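Local coordinates for protein Cg9734-pa (Drosophila melanogaster, PDB 2BK9) that binds a heme whose iron is held by two axial histidines, and probably carries oxygen, at residues L28-N33 against L114-A119; K91-H96 against F143-D148; N107-V112 against H137-I142. The protein carries 1 engineered substitution. One frame throughout, in Å; residues are numbered along the deposited sequence. Where two conformers were deposited one is given.

Interaction 1 (L28-N33 against L114-A119); sequences LTQFFN and LDVLTA. With HEM (protoporphyrin IX containing Fe), chain B.
Gln30 and Asp115 make a small polar surface contact between two helices of the globin fold, helix 20-34 and helix 103-120. In globin nomenclature these are the B and G helices. The backbones stay well apart here, with the CA atoms of Gln30 and Val116 8.7 Å from each other. Gln30 spans most of the gap, with CG anti to the backbone N (chi1 178°) and the rest of the chain extended, which carries its amide across to the other helix. There Gln30 NE2 donates a hydrogen bond of 2.9 Å to Asp115 OD2. The bond is moderately bent, at 152°. It meets OD2 on the anti side of the carboxylate, out of the carboxylate plane. The amide and carboxylate planes stand almost perpendicular, 87° apart. Gln30 OE1 is not bonded to Asp115; it accepts from Arg34 NE, one turn further along its own helix. That second bond helps to fix which way round the amide lies. Val116 CG2 packs against the amide nitrogen, 3.6 Å from Gln30 NE2, a van der Waals touch. One residue on from Gln30, Phe31 turns to the heme pocket, and its CZ comes within 3.7 Å of the heme methyl CMC. Helix 20-34 thus has a polar link on one side and a heme contact on another. The Gln30 amide uses its N-H toward a carboxylate and its oxygen toward an arginine, so it is probably polarised favourably at both ends, if modestly. The link to Asp115 is one hydrogen bond, not a salt bridge.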
# COMPACT_ATOMS: atom_id res chain seq x y z
N LEU A 28 7.80 2.75 -3.36
CA LEU A 28 7.48 3.89 -4.20
C LEU A 28 8.47 4.08 -5.34
O LEU A 28 8.06 4.45 -6.44
CB LEU A 28 7.29 5.07 -3.26
CG LEU A 28 6.45 6.22 -3.71
CD1 LEU A 28 5.03 5.83 -4.06
CD2 LEU A 28 6.46 7.32 -2.69
N THR A 29 9.75 3.82 -5.13
CA THR A 29 10.65 3.85 -6.27
C THR A 29 10.25 2.82 -7.33
O THR A 29 10.32 3.12 -8.52
CB THR A 29 12.13 3.69 -5.93
OG1 THR A 29 12.36 2.43 -5.30
CG2 THR A 29 12.66 4.83 -5.09
N GLN A 30 9.83 1.62 -6.92
CA GLN A 30 9.46 0.61 -7.90
C GLN A 30 8.21 1.04 -8.66
O GLN A 30 8.10 0.85 -9.86
CB GLN A 30 9.27 -0.77 -7.23
CG GLN A 30 8.83 -1.84 -8.24
CD GLN A 30 8.56 -3.26 -7.75
OE1 GLN A 30 8.07 -4.09 -8.54
NE2 GLN A 30 8.89 -3.59 -6.52
N PHE A 31 7.26 1.60 -7.93
CA PHE A 31 6.05 2.13 -8.54
C PHE A 31 6.40 3.13 -9.65
O PHE A 31 5.89 3.03 -10.76
CB PHE A 31 5.23 2.74 -7.44
CG PHE A 31 3.92 3.36 -7.84
CD1 PHE A 31 2.92 2.64 -8.49
CD2 PHE A 31 3.66 4.66 -7.47
CE1 PHE A 31 1.70 3.21 -8.76
CE2 PHE A 31 2.42 5.22 -7.72
CZ PHE A 31 1.45 4.48 -8.37
N PHE A 32 7.25 4.08 -9.33
CA PHE A 32 7.58 5.11 -10.31
C PHE A 32 8.51 4.61 -11.42
O PHE A 32 8.45 5.12 -12.53
CB PHE A 32 8.18 6.34 -9.64
CG PHE A 32 7.27 7.03 -8.69
CD1 PHE A 32 5.97 7.37 -9.05
CD2 PHE A 32 7.71 7.38 -7.42
CE1 PHE A 32 5.18 8.01 -8.14
CE2 PHE A 32 6.90 8.04 -6.54
CZ PHE A 32 5.66 8.38 -6.91
N ASN A 33 9.37 3.65 -11.10
CA ASN A 33 10.23 3.08 -12.13
C ASN A 33 9.44 2.34 -13.18
O ASN A 33 9.66 2.49 -14.38
CB ASN A 33 11.24 2.15 -11.43
CG ASN A 33 12.32 1.68 -12.31
OD1 ASN A 33 12.74 2.38 -13.22
ND2 ASN A 33 12.80 0.48 -12.03
N LEU A 114 3.09 -6.04 -3.10
CA LEU A 114 3.22 -7.47 -2.88
C LEU A 114 4.61 -7.97 -3.26
O LEU A 114 5.18 -8.81 -2.56
CB LEU A 114 2.12 -8.21 -3.64
CG LEU A 114 0.72 -8.04 -3.00
CD1 LEU A 114 -0.34 -8.50 -3.97
CD2 LEU A 114 0.61 -8.77 -1.68
N ASP A 115 5.19 -7.41 -4.31
CA ASP A 115 6.53 -7.75 -4.70
C ASP A 115 7.55 -7.39 -3.60
O ASP A 115 8.42 -8.18 -3.25
CB ASP A 115 6.86 -7.02 -6.00
CG ASP A 115 8.19 -7.29 -6.49
OD1 ASP A 115 8.35 -8.38 -7.08
OD2 ASP A 115 9.15 -6.49 -6.29
N VAL A 116 7.44 -6.18 -3.06
CA VAL A 116 8.37 -5.73 -2.06
C VAL A 116 8.26 -6.59 -0.80
O VAL A 116 9.26 -6.99 -0.23
CB VAL A 116 8.17 -4.26 -1.76
CG1 VAL A 116 8.91 -3.83 -0.47
CG2 VAL A 116 8.63 -3.41 -2.94
N LEU A 117 7.04 -6.86 -0.34
CA LEU A 117 6.83 -7.63 0.88
C LEU A 117 7.29 -9.07 0.71
O LEU A 117 7.87 -9.66 1.64
CB LEU A 117 5.41 -7.56 1.32
CG LEU A 117 4.95 -6.13 1.67
CD1 LEU A 117 3.50 -6.18 2.11
CD2 LEU A 117 5.81 -5.42 2.72
N THR A 118 7.04 -9.65 -0.46
CA THR A 118 7.44 -11.00 -0.73
C THR A 118 8.95 -11.13 -0.59
O THR A 118 9.44 -12.07 0.03
CB THR A 118 6.93 -11.42 -2.12
OG1 THR A 118 5.50 -11.50 -2.06
CG2 THR A 118 7.43 -12.80 -2.49
N ALA A 119 9.69 -10.18 -1.14
CA ALA A 119 11.13 -10.20 -1.02
C ALA A 119 11.57 -9.90 0.39
O ALA A 119 12.41 -10.59 0.94
CB ALA A 119 11.75 -9.24 -2.02
CHA HEM B . -1.44 11.63 -0.65
CHB HEM B . -1.76 7.28 1.38
CHC HEM B . -1.57 5.35 -2.98
CHD HEM B . -0.79 9.62 -4.95
C1A HEM B . -1.61 10.61 0.25
C2A HEM B . -1.95 10.79 1.66
C3A HEM B . -2.07 9.58 2.25
C4A HEM B . -1.76 8.63 1.22
CMA HEM B . -2.42 9.17 3.70
CAA HEM B . -2.16 12.17 2.32
CBA HEM B . -3.52 12.75 1.95
CGA HEM B . -3.57 14.14 2.52
O1A HEM B . -2.98 15.08 1.91
O2A HEM B . -4.19 14.31 3.58
C1B HEM B . -1.68 6.35 0.37
C2B HEM B . -1.87 4.94 0.56
C3B HEM B . -1.82 4.40 -0.68
C4B HEM B . -1.66 5.45 -1.63
CMB HEM B . -2.07 4.27 1.89
CAB HEM B . -2.03 2.98 -1.07
CBB HEM B . -1.69 1.93 -0.35
C1C HEM B . -1.35 6.32 -3.91
C2C HEM B . -1.26 6.14 -5.35
C3C HEM B . -0.97 7.32 -5.90
C4C HEM B . -0.93 8.28 -4.83
CMC HEM B . -1.47 4.81 -6.06
CAC HEM B . -0.77 7.56 -7.38
CBC HEM B . -0.03 8.48 -7.94
C1D HEM B . -0.87 10.55 -3.97
C2D HEM B . -0.82 11.94 -4.17
C3D HEM B . -1.00 12.55 -2.90
C4D HEM B . -1.18 11.45 -1.98
CMD HEM B . -0.57 12.65 -5.49
CAD HEM B . -1.02 14.03 -2.62
CBD HEM B . 0.36 14.59 -2.47
CGD HEM B . 0.38 16.06 -2.23
O1D HEM B . 1.48 16.66 -2.25
O2D HEM B . -0.70 16.66 -2.00
NA HEM B . -1.53 9.28 0.00
NB HEM B . -1.55 6.66 -0.99
NC HEM B . -1.15 7.64 -3.61
ND HEM B . -1.10 10.27 -2.64
FE HEM B . -1.30 8.48 -1.80

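Interaction 2 (K91-H96 against F143-D148); sequences KIAVSH and FKAIDD. With MG (magnesium ion), chain D; HEM (protoporphyrin IX containing Fe), chain B.
Ala93 and Ala145 meet methyl to methyl, their CB atoms 3.8 Å apart. Each methyl is directed at the other segment, and with no longer side chain between them the backbones come close. The CA atoms of this pair are 6.3 Å apart. Ile146 also points toward the helix, and its CG2 branch lies 4.3 Å from Ala93 O. No hydrogen bond crosses between the segments. The contact sets the later part of helix 81-96, the globin F helix, against the loop that follows helix 125-143. His96 on this F helix is the proximal histidine of the fold, and it leads away from the loop to the heme. Its NE2 binds the heme iron at 2.0 Å, and His61 supplies the other axial nitrogen. On the far edge of the ring, His96 ND1 donates to Ile92 O in a nearly straight bond of 170°. The carbonyl oxygen lies near the ring plane, so this bond helps fix the rotation of the imidazole and may make it a stronger iron ligand. Ile92 also packs against the heme, with CD1 3.9 Å from the methyl CMA and CG2 near pyrrole atom C2B. With an alanine here the carbonyl would remain, but the loss of CG2 and CD1 would probably leave a gap beside the heme. On the loop, Asp147 OD2 binds a magnesium ion at 2.0 Å, with two waters as further ligands. Asp147 OD1 takes a separate hydrogen bond from Asn151 N.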
# COMPACT_ATOMS: atom_id res chain seq x y z
N LYS A 91 -11.26 6.22 3.83
CA LYS A 91 -10.64 7.53 3.97
C LYS A 91 -9.45 7.68 3.01
O LYS A 91 -9.32 8.70 2.34
CB LYS A 91 -10.22 7.80 5.42
CG LYS A 91 -9.52 9.13 5.56
CD LYS A 91 -9.30 9.52 7.01
CE LYS A 91 -8.68 10.88 7.09
NZ LYS A 91 -9.66 11.98 6.82
N ILE A 92 -8.64 6.65 2.87
CA ILE A 92 -7.57 6.70 1.88
C ILE A 92 -8.14 6.93 0.48
O ILE A 92 -7.66 7.77 -0.28
CB ILE A 92 -6.75 5.41 1.91
CG1 ILE A 92 -6.00 5.26 3.25
CG2 ILE A 92 -5.77 5.36 0.76
CD1 ILE A 92 -5.10 6.38 3.60
N ALA A 93 -9.18 6.20 0.12
CA ALA A 93 -9.75 6.33 -1.21
C ALA A 93 -10.23 7.76 -1.44
O ALA A 93 -9.93 8.39 -2.46
CB ALA A 93 -10.88 5.36 -1.42
N VAL A 94 -10.98 8.27 -0.49
CA VAL A 94 -11.54 9.60 -0.69
C VAL A 94 -10.42 10.63 -0.72
O VAL A 94 -10.50 11.59 -1.51
CB VAL A 94 -12.60 9.87 0.37
CG1 VAL A 94 -13.08 11.29 0.27
CG2 VAL A 94 -13.77 8.90 0.16
N SER A 95 -9.36 10.45 0.04
CA SER A 95 -8.24 11.38 0.04
C SER A 95 -7.57 11.53 -1.32
O SER A 95 -6.93 12.54 -1.58
CB SER A 95 -7.18 10.95 1.08
OG SER A 95 -7.63 11.24 2.37
N HIS A 96 -7.66 10.54 -2.19
CA HIS A 96 -7.02 10.60 -3.49
C HIS A 96 -7.93 11.10 -4.60
O HIS A 96 -7.44 11.34 -5.69
CB HIS A 96 -6.41 9.24 -3.84
CG HIS A 96 -5.25 8.87 -2.98
ND1 HIS A 96 -5.37 8.29 -1.74
CD2 HIS A 96 -3.92 9.08 -3.15
CE1 HIS A 96 -4.16 8.11 -1.22
NE2 HIS A 96 -3.26 8.56 -2.06
N PHE A 143 -12.10 0.48 -3.88
CA PHE A 143 -12.75 0.49 -5.20
C PHE A 143 -14.26 0.66 -5.14
O PHE A 143 -14.86 1.04 -6.15
CB PHE A 143 -12.37 -0.76 -6.00
CG PHE A 143 -10.96 -0.76 -6.53
CD1 PHE A 143 -10.02 0.20 -6.22
CD2 PHE A 143 -10.58 -1.77 -7.36
CE1 PHE A 143 -8.74 0.17 -6.76
CE2 PHE A 143 -9.29 -1.81 -7.85
CZ PHE A 143 -8.38 -0.86 -7.55
N LYS A 144 -14.86 0.49 -3.98
CA LYS A 144 -16.27 0.84 -3.82
C LYS A 144 -16.45 2.32 -3.52
O LYS A 144 -17.58 2.74 -3.33
CB LYS A 144 -17.02 -0.08 -2.82
CG LYS A 144 -16.62 0.05 -1.40
CD LYS A 144 -17.49 -0.84 -0.52
CE LYS A 144 -17.05 -0.91 0.97
NZ LYS A 144 -17.11 0.40 1.64
N ALA A 145 -15.37 3.11 -3.48
CA ALA A 145 -15.46 4.52 -3.24
C ALA A 145 -15.11 5.41 -4.45
O ALA A 145 -15.26 6.63 -4.34
CB ALA A 145 -14.56 4.90 -2.07
N ILE A 146 -14.65 4.84 -5.57
CA ILE A 146 -14.21 5.60 -6.73
C ILE A 146 -14.68 4.93 -7.99
O ILE A 146 -14.97 3.75 -8.03
CB ILE A 146 -12.68 5.79 -6.75
CG1 ILE A 146 -11.94 4.44 -6.69
CG2 ILE A 146 -12.24 6.72 -5.64
CD1 ILE A 146 -10.51 4.55 -7.07
N ASP A 147 -14.75 5.73 -9.05
CA ASP A 147 -14.90 5.23 -10.40
C ASP A 147 -13.55 4.76 -10.95
O ASP A 147 -12.54 4.85 -10.26
CB ASP A 147 -15.65 6.24 -11.28
CG ASP A 147 -14.83 7.46 -11.72
OD1 ASP A 147 -13.59 7.50 -11.52
OD2 ASP A 147 -15.44 8.40 -12.30
N ASP A 148 -13.57 4.25 -12.17
CA ASP A 148 -12.34 3.68 -12.71
C ASP A 148 -11.23 4.74 -12.78
O ASP A 148 -10.06 4.38 -12.78
CB ASP A 148 -12.55 3.15 -14.13
CG ASP A 148 -13.23 1.86 -14.20
OD1 ASP A 148 -13.56 1.26 -13.17
OD2 ASP A 148 -13.35 1.29 -15.31
MG MG D . -17.25 8.89 -13.05
CHA HEM B . -1.44 11.63 -0.65
CHB HEM B . -1.76 7.28 1.38
CHC HEM B . -1.57 5.35 -2.98
CHD HEM B . -0.79 9.62 -4.95
C1A HEM B . -1.61 10.61 0.25
C2A HEM B . -1.95 10.79 1.66
C3A HEM B . -2.07 9.58 2.25
C4A HEM B . -1.76 8.63 1.22
CMA HEM B . -2.42 9.17 3.70
CAA HEM B . -2.16 12.17 2.32
CBA HEM B . -3.52 12.75 1.95
CGA HEM B . -3.57 14.14 2.52
O1A HEM B . -2.98 15.08 1.91
O2A HEM B . -4.19 14.31 3.58
C1B HEM B . -1.68 6.35 0.37
C2B HEM B . -1.87 4.94 0.56
C3B HEM B . -1.82 4.40 -0.68
C4B HEM B . -1.66 5.45 -1.63
CMB HEM B . -2.07 4.27 1.89
CAB HEM B . -2.03 2.98 -1.07
CBB HEM B . -1.69 1.93 -0.35
C1C HEM B . -1.35 6.32 -3.91
C2C HEM B . -1.26 6.14 -5.35
C3C HEM B . -0.97 7.32 -5.90
C4C HEM B . -0.93 8.28 -4.83
CMC HEM B . -1.47 4.81 -6.06
CAC HEM B . -0.77 7.56 -7.38
CBC HEM B . -0.03 8.48 -7.94
C1D HEM B . -0.87 10.55 -3.97
C2D HEM B . -0.82 11.94 -4.17
C3D HEM B . -1.00 12.55 -2.90
C4D HEM B . -1.18 11.45 -1.98
CMD HEM B . -0.57 12.65 -5.49
CAD HEM B . -1.02 14.03 -2.62
CBD HEM B . 0.36 14.59 -2.47
CGD HEM B . 0.38 16.06 -2.23
O1D HEM B . 1.48 16.66 -2.25
O2D HEM B . -0.70 16.66 -2.00
NA HEM B . -1.53 9.28 0.00
NB HEM B . -1.55 6.66 -0.99
NC HEM B . -1.15 7.64 -3.61
ND HEM B . -1.10 10.27 -2.64
FE HEM B . -1.30 8.48 -1.80
O HOH W 1 -18.47 7.50 -11.92
O HOH W 2 -17.00 7.53 -14.60

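Interaction 3 (N107-V112 against H137-I142); sequences NQLKGV and HVYAII. With HEM (protoporphyrin IX containing Fe), chain B.
Lys110 and Tyr139 carry most of the apolar contact. The lysine chain is extended, and it runs across one face of the Tyr139 ring in the opposite direction to the tyrosine. Lys110 CD makes a CH-pi contact, 4.1 Å from the ring centroid and 27° off the ring normal. Lys110 CB sits nearer the phenol end, 3.5 Å from Tyr139 CE2. Ile142 CD1 lies over the opposite face, toward its rim, so the ring is held between an aliphatic chain from each helix. The helices are 103-120 and 125-143, the G and H helices of the globin fold. They form an antiparallel pair, their local axes 12.0 Å apart at an angle of 166°. The large aromatic side chain fills much of this separation. Leu109 links the pair to the heme: its CB is close to Tyr139 OH, and its CD2 lies 3.6 Å from the vinyl carbon CAB.

Asn107 OD1 lies at the ring edge by van der Waals contact, 3.7 Å from Tyr139 CD2, with the amide and ring planes 24° apart. No hydrogen bond crosses between the segments; the polar ends of Tyr139 and Lys110 find partners outside them. Tyr139 OH hydrogen-bonds to Tyr106 O, which satisfies the hydroxyl in the buried interior. Lys110 passes over the ring to place NZ in a salt bridge with Asp136, on the same helix as Tyr139.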
# COMPACT_ATOMS: atom_id res chain seq x y z
N ASN A 107 -3.86 -0.49 -8.93
CA ASN A 107 -3.46 -1.86 -9.26
C ASN A 107 -1.97 -1.94 -9.59
O ASN A 107 -1.32 -2.94 -9.26
CB ASN A 107 -4.35 -2.42 -10.36
CG ASN A 107 -5.70 -2.81 -9.85
OD1 ASN A 107 -5.86 -3.23 -8.70
ND2 ASN A 107 -6.72 -2.66 -10.71
N GLN A 108 -1.41 -0.90 -10.20
CA GLN A 108 0.02 -0.79 -10.40
C GLN A 108 0.75 -0.85 -9.05
O GLN A 108 1.71 -1.61 -8.87
CB GLN A 108 0.35 0.52 -11.15
CG GLN A 108 -0.01 0.47 -12.61
CD GLN A 108 0.06 1.83 -13.27
OE1 GLN A 108 0.10 2.86 -12.61
NE2 GLN A 108 0.07 1.84 -14.59
N LEU A 109 0.29 -0.08 -8.07
CA LEU A 109 0.91 -0.07 -6.77
C LEU A 109 0.74 -1.41 -6.07
O LEU A 109 1.63 -1.85 -5.35
CB LEU A 109 0.34 1.08 -5.91
CG LEU A 109 1.04 1.27 -4.58
CD1 LEU A 109 2.47 1.71 -4.71
CD2 LEU A 109 0.30 2.25 -3.70
N LYS A 110 -0.41 -2.03 -6.27
CA LYS A 110 -0.72 -3.29 -5.58
C LYS A 110 0.33 -4.35 -5.86
O LYS A 110 0.84 -5.02 -4.95
CB LYS A 110 -2.09 -3.80 -6.05
CG LYS A 110 -2.63 -5.04 -5.42
CD LYS A 110 -3.98 -5.44 -6.13
CE LYS A 110 -4.89 -6.32 -5.32
NZ LYS A 110 -5.91 -6.87 -6.25
N GLY A 111 0.66 -4.54 -7.14
CA GLY A 111 1.61 -5.54 -7.48
C GLY A 111 2.98 -5.23 -6.93
O GLY A 111 3.72 -6.12 -6.53
N VAL A 112 3.32 -3.96 -6.86
CA VAL A 112 4.62 -3.53 -6.33
C VAL A 112 4.69 -3.74 -4.84
O VAL A 112 5.70 -4.22 -4.34
CB VAL A 112 4.84 -2.09 -6.69
CG1 VAL A 112 5.92 -1.50 -5.86
CG2 VAL A 112 5.05 -1.91 -8.22
N HIS A 137 -8.66 -7.45 -0.04
CA HIS A 137 -9.72 -6.96 0.81
C HIS A 137 -9.72 -5.47 0.90
O HIS A 137 -10.75 -4.80 0.71
CB HIS A 137 -9.67 -7.59 2.20
CG HIS A 137 -10.80 -7.17 3.06
ND1 HIS A 137 -12.03 -7.76 2.99
CD2 HIS A 137 -10.92 -6.13 3.92
CE1 HIS A 137 -12.84 -7.16 3.85
NE2 HIS A 137 -12.20 -6.15 4.41
N VAL A 138 -8.56 -4.90 1.19
CA VAL A 138 -8.53 -3.46 1.33
C VAL A 138 -8.77 -2.75 -0.00
O VAL A 138 -9.37 -1.70 -0.03
CB VAL A 138 -7.31 -2.93 2.13
CG1 VAL A 138 -7.23 -3.62 3.47
CG2 VAL A 138 -6.09 -3.08 1.41
N TYR A 139 -8.33 -3.34 -1.09
CA TYR A 139 -8.62 -2.79 -2.44
C TYR A 139 -10.10 -2.82 -2.74
O TYR A 139 -10.61 -1.91 -3.42
CB TYR A 139 -7.81 -3.51 -3.51
CG TYR A 139 -6.51 -2.83 -3.76
CD1 TYR A 139 -5.63 -2.47 -2.74
CD2 TYR A 139 -6.12 -2.50 -5.04
CE1 TYR A 139 -4.44 -1.82 -2.95
CE2 TYR A 139 -4.90 -1.82 -5.26
CZ TYR A 139 -4.10 -1.44 -4.20
OH TYR A 139 -2.92 -0.78 -4.38
N ALA A 140 -10.82 -3.84 -2.28
CA ALA A 140 -12.29 -3.86 -2.42
C ALA A 140 -12.88 -2.61 -1.77
O ALA A 140 -13.79 -2.02 -2.32
N ILE A 141 -12.34 -2.22 -0.62
CA ILE A 141 -12.82 -1.07 0.08
C ILE A 141 -12.54 0.21 -0.72
O ILE A 141 -13.43 1.07 -0.92
CB ILE A 141 -12.23 -0.98 1.48
CG1 ILE A 141 -12.60 -2.19 2.35
CG2 ILE A 141 -12.67 0.35 2.11
CD1 ILE A 141 -11.76 -2.36 3.59
N ILE A 142 -11.31 0.36 -1.21
CA ILE A 142 -10.98 1.51 -2.02
C ILE A 142 -11.93 1.61 -3.20
O ILE A 142 -12.46 2.67 -3.57
CB ILE A 142 -9.51 1.43 -2.54
CG1 ILE A 142 -8.51 1.41 -1.36
CG2 ILE A 142 -9.21 2.62 -3.49
CD1 ILE A 142 -7.12 1.20 -1.85
CHA HEM B . -1.44 11.63 -0.65
CHB HEM B . -1.76 7.28 1.38
CHC HEM B . -1.57 5.35 -2.98
CHD HEM B . -0.79 9.62 -4.95
C1A HEM B . -1.61 10.61 0.25
C2A HEM B . -1.95 10.79 1.66
C3A HEM B . -2.07 9.58 2.25
C4A HEM B . -1.76 8.63 1.22
CMA HEM B . -2.42 9.17 3.70
CAA HEM B . -2.16 12.17 2.32
CBA HEM B . -3.52 12.75 1.95
CGA HEM B . -3.57 14.14 2.52
O1A HEM B . -2.98 15.08 1.91
O2A HEM B . -4.19 14.31 3.58
C1B HEM B . -1.68 6.35 0.37
C2B HEM B . -1.87 4.94 0.56
C3B HEM B . -1.82 4.40 -0.68
C4B HEM B . -1.66 5.45 -1.63
CMB HEM B . -2.07 4.27 1.89
CAB HEM B . -2.03 2.98 -1.07
CBB HEM B . -1.69 1.93 -0.35
C1C HEM B . -1.35 6.32 -3.91
C2C HEM B . -1.26 6.14 -5.35
C3C HEM B . -0.97 7.32 -5.90
C4C HEM B . -0.93 8.28 -4.83
CMC HEM B . -1.47 4.81 -6.06
CAC HEM B . -0.77 7.56 -7.38
CBC HEM B . -0.03 8.48 -7.94
C1D HEM B . -0.87 10.55 -3.97
C2D HEM B . -0.82 11.94 -4.17
C3D HEM B . -1.00 12.55 -2.90
C4D HEM B . -1.18 11.45 -1.98
CMD HEM B . -0.57 12.65 -5.49
CAD HEM B . -1.02 14.03 -2.62
CBD HEM B . 0.36 14.59 -2.47
CGD HEM B . 0.38 16.06 -2.23
O1D HEM B . 1.48 16.66 -2.25
O2D HEM B . -0.70 16.66 -2.00
NA HEM B . -1.53 9.28 0.00
NB HEM B . -1.55 6.66 -0.99
NC HEM B . -1.15 7.64 -3.61
ND HEM B . -1.10 10.27 -2.64
FE HEM B . -1.30 8.48 -1.80

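Overall arrangement
All three contacts touch one heme, by different residues: Phe31 in interaction 1, His96 and Ile92 in interaction 2, Leu109 in interaction 3. Interactions 1 and 3 share helix 103-120 and touch directly, with Phe31 CE1 3.6 Å from Leu109 N and Gln30 CD 3.7 Å from Val112 CG1. Interactions 2 and 3 also touch, through Phe143 CZ and Asn107 OD1 at 3.6 Å. Interactions 1 and 2 do not touch. Their centres are 22 Å apart, on opposite sides of the chain's centre. Interaction 3 is the most central, and its Leu109 side chain lies about 6 Å from that of His61 and about 7 Å from that of His96 (nearest atoms), the two iron ligands.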